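PDB 3DJE: fructosyl amine: oxygen oxidoreductase from Aspergillus fumigatus, which catalyses the oxidative deglycation of fructosyl amino acids (Amadori products), using bound FAD and molecular oxygen. Local coordinates for residues V69-W81 against R365-I377. Numbering follows the deposited sequence.
With FAD (flavin-adenine dinucleotide), chain C; FSA (1-S-(carboxymethyl)-1-thio-beta-D-fructopyranose), chain D.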
loop_
_atom_site.group_PDB
_atom_site.type_symbol
_atom_site.label_atom_id
_atom_site.label_comp_id
_atom_site.label_asym_id
_atom_site.label_seq_id
_atom_site.Cartn_x
_atom_site.Cartn_y
_atom_site.Cartn_z
ATOM N N VAL A 69 4.689 11.176 -15.426
ATOM C CA VAL A 69 5.205 9.848 -15.109
ATOM C C VAL A 69 4.157 9.045 -14.337
ATOM O O VAL A 69 3.905 7.886 -14.649
ATOM C CB VAL A 69 6.539 9.919 -14.336
ATOM C CG1 VAL A 69 6.897 8.548 -13.743
ATOM C CG2 VAL A 69 7.657 10.429 -15.258
ATOM N N ASN A 70 3.530 9.665 -13.341
ATOM C CA ASN A 70 2.531 8.947 -12.546
ATOM C C ASN A 70 1.318 8.523 -13.370
ATOM O O ASN A 70 0.742 7.454 -13.138
ATOM C CB ASN A 70 2.171 9.735 -11.292
ATOM C CG ASN A 70 3.192 9.517 -10.189
ATOM O OD1 ASN A 70 3.094 8.548 -9.430
ATOM N ND2 ASN A 70 4.207 10.375 -10.133
ATOM N N GLU A 71 0.964 9.330 -14.366
ATOM C CA GLU A 71 -0.114 8.968 -15.298
ATOM C C GLU A 71 0.219 7.719 -16.115
ATOM O O GLU A 71 -0.652 6.856 -16.327
ATOM C CB GLU A 71 -0.424 10.135 -16.237
ATOM C CG GLU A 71 -1.245 11.231 -15.574
ATOM C CD GLU A 71 -1.537 12.406 -16.502
ATOM O OE1 GLU A 71 -0.738 12.674 -17.433
ATOM O OE2 GLU A 71 -2.568 13.065 -16.282
ATOM N N ILE A 72 1.465 7.636 -16.573
ATOM C CA ILE A 72 1.949 6.495 -17.343
ATOM C C ILE A 72 1.839 5.223 -16.498
ATOM O O ILE A 72 1.298 4.217 -16.956
ATOM C CB ILE A 72 3.399 6.705 -17.819
ATOM C CG1 ILE A 72 3.445 7.825 -18.861
ATOM C CG2 ILE A 72 3.996 5.404 -18.396
ATOM C CD1 ILE A 72 4.864 8.239 -19.267
ATOM N N LEU A 73 2.309 5.302 -15.255
ATOM C CA LEU A 73 2.322 4.120 -14.388
ATOM C C LEU A 73 0.908 3.736 -13.959
ATOM O O LEU A 73 0.584 2.546 -13.857
ATOM C CB LEU A 73 3.223 4.343 -13.167
ATOM C CG LEU A 73 4.706 4.587 -13.474
ATOM C CD1 LEU A 73 5.506 4.672 -12.176
ATOM C CD2 LEU A 73 5.298 3.519 -14.409
ATOM N N ALA A 74 0.063 4.739 -13.717
ATOM C CA ALA A 74 -1.329 4.480 -13.333
ATOM C C ALA A 74 -2.116 3.863 -14.484
ATOM O O ALA A 74 -2.915 2.959 -14.258
ATOM C CB ALA A 74 -2.013 5.741 -12.847
ATOM N N GLU A 75 -1.892 4.350 -15.707
ATOM C CA GLU A 75 -2.596 3.787 -16.867
ATOM C C GLU A 75 -2.261 2.294 -17.028
ATOM O O GLU A 75 -3.160 1.481 -17.280
ATOM C CB GLU A 75 -2.305 4.591 -18.137
ATOM C CG GLU A 75 -3.367 4.435 -19.228
ATOM C CD GLU A 75 -3.085 3.282 -20.175
ATOM O OE1 GLU A 75 -1.982 2.688 -20.091
ATOM O OE2 GLU A 75 -3.965 2.972 -21.018
ATOM N N GLU A 76 -0.988 1.938 -16.838
ATOM C CA GLU A 76 -0.562 0.534 -16.929
ATOM C C GLU A 76 -1.246 -0.322 -15.871
ATOM O O GLU A 76 -1.639 -1.471 -16.143
ATOM C CB GLU A 76 0.960 0.401 -16.816
ATOM C CG GLU A 76 1.695 0.891 -18.059
ATOM C CD GLU A 76 3.197 1.081 -17.878
ATOM O OE1 GLU A 76 3.686 1.180 -16.721
ATOM O OE2 GLU A 76 3.898 1.160 -18.917
ATOM N N ALA A 77 -1.392 0.230 -14.668
ATOM C CA ALA A 77 -2.039 -0.505 -13.584
ATOM C C ALA A 77 -3.515 -0.702 -13.886
ATOM O O ALA A 77 -4.030 -1.801 -13.729
ATOM C CB ALA A 77 -1.856 0.226 -12.240
ATOM N N PHE A 78 -4.185 0.366 -14.328
ATOM C CA PHE A 78 -5.610 0.280 -14.645
ATOM C C PHE A 78 -5.886 -0.673 -15.787
ATOM O O PHE A 78 -6.882 -1.411 -15.757
ATOM C CB PHE A 78 -6.199 1.651 -14.962
ATOM C CG PHE A 78 -6.960 2.256 -13.825
ATOM C CD1 PHE A 78 -6.353 3.193 -12.994
ATOM C CD2 PHE A 78 -8.291 1.895 -13.588
ATOM C CE1 PHE A 78 -7.058 3.778 -11.941
ATOM C CE2 PHE A 78 -9.023 2.478 -12.539
ATOM C CZ PHE A 78 -8.401 3.414 -11.711
ATOM N N ASN A 79 -5.020 -0.649 -16.799
ATOM C CA ASN A 79 -5.097 -1.615 -17.880
ATOM C C ASN A 79 -5.161 -3.026 -17.306
ATOM O O ASN A 79 -6.006 -3.817 -17.711
ATOM C CB ASN A 79 -3.904 -1.488 -18.823
ATOM C CG ASN A 79 -4.000 -0.274 -19.739
ATOM O OD1 ASN A 79 -5.069 0.316 -19.912
ATOM N ND2 ASN A 79 -2.870 0.102 -20.332
ATOM N N GLY A 80 -4.288 -3.315 -16.337
ATOM C CA GLY A 80 -4.239 -4.633 -15.713
ATOM C C GLY A 80 -5.557 -4.985 -15.047
ATOM O O GLY A 80 -6.095 -6.062 -15.267
ATOM N N TRP A 81 -6.080 -4.079 -14.221
ATOM C CA TRP A 81 -7.337 -4.337 -13.524
ATOM C C TRP A 81 -8.523 -4.506 -14.482
ATOM O O TRP A 81 -9.451 -5.252 -14.193
ATOM C CB TRP A 81 -7.654 -3.231 -12.526
ATOM C CG TRP A 81 -6.683 -3.160 -11.363
ATOM C CD1 TRP A 81 -5.785 -2.158 -11.105
ATOM C CD2 TRP A 81 -6.519 -4.129 -10.318
ATOM N NE1 TRP A 81 -5.077 -2.436 -9.950
ATOM C CE2 TRP A 81 -5.511 -3.639 -9.445
ATOM C CE3 TRP A 81 -7.134 -5.358 -10.031
ATOM C CZ2 TRP A 81 -5.096 -4.357 -8.306
ATOM C CZ3 TRP A 81 -6.721 -6.071 -8.923
ATOM C CH2 TRP A 81 -5.716 -5.565 -8.060
ATOM N N ARG A 365 0.992 4.100 -1.268
ATOM C CA ARG A 365 0.056 4.217 -2.386
ATOM C C ARG A 365 0.347 3.175 -3.462
ATOM O O ARG A 365 -0.039 3.350 -4.605
ATOM C CB ARG A 365 0.098 5.635 -2.959
ATOM C CG ARG A 365 1.408 6.004 -3.640
ATOM C CD ARG A 365 1.451 7.495 -3.929
ATOM N NE ARG A 365 2.658 7.893 -4.649
ATOM C CZ ARG A 365 2.779 7.902 -5.977
ATOM N NH1 ARG A 365 1.755 7.528 -6.748
ATOM N NH2 ARG A 365 3.923 8.288 -6.541
ATOM N N GLY A 366 0.998 2.074 -3.084
ATOM C CA GLY A 366 1.484 1.136 -4.081
ATOM C C GLY A 366 0.597 -0.051 -4.417
ATOM O O GLY A 366 0.939 -0.812 -5.331
ATOM N N PHE A 367 -0.513 -0.266 -3.704
ATOM C CA PHE A 367 -1.231 -1.507 -3.970
ATOM C C PHE A 367 -1.800 -1.556 -5.377
ATOM O O PHE A 367 -1.756 -2.603 -6.046
ATOM C CB PHE A 367 -2.344 -1.865 -2.989
ATOM C CG PHE A 367 -2.933 -3.219 -3.305
ATOM C CD1 PHE A 367 -2.254 -4.378 -2.920
ATOM C CD2 PHE A 367 -4.054 -3.336 -4.121
ATOM C CE1 PHE A 367 -2.732 -5.659 -3.294
ATOM C CE2 PHE A 367 -4.546 -4.605 -4.489
ATOM C CZ PHE A 367 -3.873 -5.759 -4.085
ATOM N N LYS A 368 -2.344 -0.429 -5.798
ATOM C CA LYS A 368 -3.056 -0.385 -7.073
ATOM C C LYS A 368 -2.172 -0.794 -8.250
ATOM O O LYS A 368 -2.700 -1.128 -9.308
ATOM C CB LYS A 368 -3.690 0.986 -7.304
ATOM C CG LYS A 368 -2.704 2.113 -7.459
ATOM C CD LYS A 368 -3.423 3.480 -7.508
ATOM C CE LYS A 368 -3.919 3.963 -6.149
ATOM N NZ LYS A 368 -2.803 4.247 -5.179
ATOM N N TYR A 369 -0.844 -0.766 -8.068
ATOM C CA TYR A 369 0.106 -1.173 -9.126
ATOM C C TYR A 369 0.418 -2.670 -9.161
ATOM O O TYR A 369 1.267 -3.126 -9.951
ATOM C CB TYR A 369 1.404 -0.351 -9.018
ATOM C CG TYR A 369 1.126 1.129 -9.010
ATOM C CD1 TYR A 369 1.066 1.855 -10.201
ATOM C CD2 TYR A 369 0.888 1.800 -7.812
ATOM C CE1 TYR A 369 0.788 3.214 -10.197
ATOM C CE2 TYR A 369 0.613 3.147 -7.799
ATOM C CZ TYR A 369 0.556 3.848 -8.976
ATOM O OH TYR A 369 0.269 5.197 -8.921
ATOM N N LEU A 370 -0.279 -3.451 -8.342
ATOM C CA LEU A 370 -0.067 -4.899 -8.342
ATOM C C LEU A 370 -0.032 -5.525 -9.751
ATOM O O LEU A 370 0.848 -6.344 -10.040
ATOM C CB LEU A 370 -1.113 -5.608 -7.473
ATOM C CG LEU A 370 -1.050 -7.146 -7.475
ATOM C CD1 LEU A 370 0.278 -7.684 -6.936
ATOM C CD2 LEU A 370 -2.224 -7.779 -6.718
ATOM N N PRO A 371 -1.000 -5.192 -10.611
ATOM C CA PRO A 371 -0.994 -5.844 -11.940
ATOM C C PRO A 371 0.213 -5.530 -12.830
ATOM O O PRO A 371 0.473 -6.298 -13.766
ATOM C CB PRO A 371 -2.251 -5.272 -12.603
ATOM C CG PRO A 371 -3.130 -4.850 -11.453
ATOM C CD PRO A 371 -2.166 -4.299 -10.449
ATOM N N SER A 372 0.925 -4.434 -12.548
ATOM C CA SER A 372 1.837 -3.830 -13.525
ATOM C C SER A 372 3.249 -3.515 -13.028
ATOM O O SER A 372 4.188 -3.460 -13.826
ATOM C CB SER A 372 1.224 -2.525 -14.036
ATOM O OG SER A 372 0.884 -1.671 -12.947
ATOM N N ILE A 373 3.391 -3.261 -11.729
ATOM C CA ILE A 373 4.656 -2.732 -11.221
ATOM C C ILE A 373 5.811 -3.723 -11.443
ATOM O O ILE A 373 6.952 -3.310 -11.648
ATOM C CB ILE A 373 4.534 -2.268 -9.725
ATOM C CG1 ILE A 373 5.591 -1.206 -9.381
ATOM C CG2 ILE A 373 4.600 -3.479 -8.772
ATOM C CD1 ILE A 373 5.388 0.141 -10.086
ATOM N N GLY A 374 5.517 -5.024 -11.397
ATOM C CA GLY A 374 6.528 -6.051 -11.689
ATOM C C GLY A 374 7.217 -5.841 -13.035
ATOM O O GLY A 374 8.415 -6.109 -13.176
ATOM N N ASN A 375 6.475 -5.352 -14.027
ATOM C CA ASN A 375 7.067 -5.114 -15.349
ATOM C C ASN A 375 8.147 -4.047 -15.277
ATOM O O ASN A 375 9.193 -4.152 -15.935
ATOM C CB ASN A 375 5.993 -4.712 -16.363
ATOM C CG ASN A 375 5.528 -5.881 -17.211
ATOM O OD1 ASN A 375 6.252 -6.869 -17.404
ATOM N ND2 ASN A 375 4.300 -5.780 -17.718
ATOM N N LEU A 376 7.886 -3.018 -14.473
ATOM C CA LEU A 376 8.829 -1.919 -14.307
ATOM C C LEU A 376 10.065 -2.364 -13.501
ATOM O O LEU A 376 11.185 -1.973 -13.796
ATOM C CB LEU A 376 8.147 -0.723 -13.639
ATOM C CG LEU A 376 8.982 0.546 -13.503
ATOM C CD1 LEU A 376 9.438 1.090 -14.890
ATOM C CD2 LEU A 376 8.190 1.599 -12.715
ATOM N N ILE A 377 9.845 -3.218 -12.510
ATOM C CA ILE A 377 10.943 -3.736 -11.697
ATOM C C ILE A 377 11.831 -4.683 -12.534
ATOM O O ILE A 377 13.073 -4.657 -12.445
ATOM C CB ILE A 377 10.415 -4.431 -10.404
ATOM C CG1 ILE A 377 9.711 -3.394 -9.491
ATOM C CG2 ILE A 377 11.561 -5.165 -9.678
ATOM C CD1 ILE A 377 8.804 -3.998 -8.418
HETATM P PA FAD C . 4.325 -5.355 1.313
HETATM O O1A FAD C . 3.193 -5.776 0.480
HETATM O O2A FAD C . 4.059 -4.937 2.724
HETATM O O5B FAD C . 5.340 -6.566 1.245
HETATM C C5B FAD C . 6.540 -6.621 2.022
HETATM C C4B FAD C . 6.899 -8.104 2.176
HETATM O O4B FAD C . 8.217 -8.075 2.756
HETATM C C3B FAD C . 5.951 -8.728 3.227
HETATM O O3B FAD C . 5.211 -9.827 2.669
HETATM C C2B FAD C . 6.940 -9.192 4.309
HETATM O O2B FAD C . 6.564 -10.477 4.895
HETATM C C1B FAD C . 8.283 -9.235 3.528
HETATM N N9A FAD C . 9.394 -9.315 4.524
HETATM C C8A FAD C . 9.517 -8.666 5.702
HETATM N N7A FAD C . 10.648 -9.080 6.311
HETATM C C5A FAD C . 11.231 -9.988 5.516
HETATM C C6A FAD C . 12.391 -10.764 5.618
HETATM N N6A FAD C . 13.177 -10.672 6.717
HETATM N N1A FAD C . 12.699 -11.605 4.611
HETATM C C2A FAD C . 11.922 -11.710 3.526
HETATM N N3A FAD C . 10.804 -10.987 3.399
HETATM C C4A FAD C . 10.447 -10.126 4.382
HETATM N N1 FAD C . -2.409 1.416 -1.739
HETATM C C2 FAD C . -3.316 1.613 -2.779
HETATM O O2 FAD C . -2.958 1.596 -3.958
HETATM N N3 FAD C . -4.657 1.840 -2.469
HETATM C C4 FAD C . -5.109 1.888 -1.154
HETATM O O4 FAD C . -6.307 2.088 -0.918
HETATM C C4X FAD C . -4.182 1.708 -0.117
HETATM N N5 FAD C . -4.597 1.765 1.212
HETATM C C5X FAD C . -3.706 1.410 2.222
HETATM C C6 FAD C . -4.193 1.269 3.518
HETATM C C7 FAD C . -3.344 0.871 4.543
HETATM C C7M FAD C . -3.932 0.756 5.957
HETATM C C8 FAD C . -2.007 0.585 4.274
HETATM C C8M FAD C . -1.085 0.067 5.403
HETATM C C9 FAD C . -1.526 0.711 2.963
HETATM C C9A FAD C . -2.378 1.114 1.926
HETATM N N10 FAD C . -1.921 1.263 0.602
HETATM C C10 FAD C . -2.843 1.472 -0.424
HETATM C "C1'" FAD C . -0.488 1.181 0.290
HETATM C "C2'" FAD C . -0.136 -0.232 -0.177
HETATM O "O2'" FAD C . -0.810 -1.204 0.652
HETATM C "C3'" FAD C . 1.376 -0.422 -0.103
HETATM O "O3'" FAD C . 2.026 0.717 -0.704
HETATM C "C4'" FAD C . 1.840 -1.673 -0.857
HETATM O "O4'" FAD C . 1.024 -2.805 -0.558
HETATM C "C5'" FAD C . 3.289 -1.980 -0.459
HETATM O "O5'" FAD C . 3.761 -3.118 -1.200
HETATM P P FAD C . 5.226 -3.705 -0.920
HETATM O O1P FAD C . 6.222 -2.598 -1.028
HETATM O O2P FAD C . 5.344 -4.906 -1.772
HETATM O O3P FAD C . 5.189 -4.189 0.612
HETATM O OAB FSA D . -3.793 5.330 -3.071
HETATM C CAL FSA D . -4.980 5.503 -2.722
HETATM O OAA FSA D . -5.872 5.852 -3.537
HETATM C CAH FSA D . -5.399 5.323 -1.276
HETATM S SAK FSA D . -4.028 5.009 -0.210
HETATM C C1 FSA D . -4.980 4.970 1.284
HETATM C C2 FSA D . -4.093 5.237 2.508
HETATM O O2 FSA D . -4.747 4.753 3.693
HETATM C C3 FSA D . -3.807 6.734 2.669
HETATM O O3 FSA D . -5.021 7.440 2.964
HETATM C C4 FSA D . -2.732 7.004 3.726
HETATM O O4 FSA D . -2.367 8.394 3.697
HETATM C C5 FSA D . -1.471 6.168 3.483
HETATM O O5 FSA D . -0.768 6.622 2.323
HETATM C C6 FSA D . -1.855 4.703 3.340
HETATM O O6 FSA D . -2.833 4.562 2.295
HETATM O O HOH W 1 1.706 6.552 -10.511
HETATM O O HOH W 2 2.413 0.460 -13.275
HETATM O O HOH W 3 4.496 -0.784 -14.789
#
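Asn70 OD1 is gripped by both end nitrogens of Arg365, 3.0 Å from NH2 and 3.2 Å from NH1. OD1 lies at the guanidinium edge, the amide and guanidinium planes 46° apart, both nitrogens on one face of the amide. A water bridges OD1 to the Tyr369 hydroxyl, which donates to it. Asn70 ND2 donates to Glu66 O and Glu344; Arg365 NH2 donates to Arg343 O and forms a salt bridge with Glu344.

One turn on, the Tyr369 ring turns its edge to Leu73 O, with CE1 4.0 Å from Leu73 CB. Ser372 OG sits 3.2 Å from Ala77 CA, and a second water ties it to Leu73 O. Trp81 NE1 donates to Lys368 O at 2.8 Å, which fixes the indole while Pro371 CG makes a CH-pi contact over its five-membered ring, 3.4 Å from the centroid. Having no side chain, Gly80 lets Pro371 CB approach its CA to 3.7 Å.

Residues 366-368 also line the active site: their backbone amides donate to FAD, and Lys368 NZ, its chain bent at chi3 (76°) and chi4 (65°), donates to flavin O2 and the FSA carboxylate. Helix 64-83 backs this flavin-binding turn leading into helix 373-382, with helix 16-27 and strand 53-55 alongside.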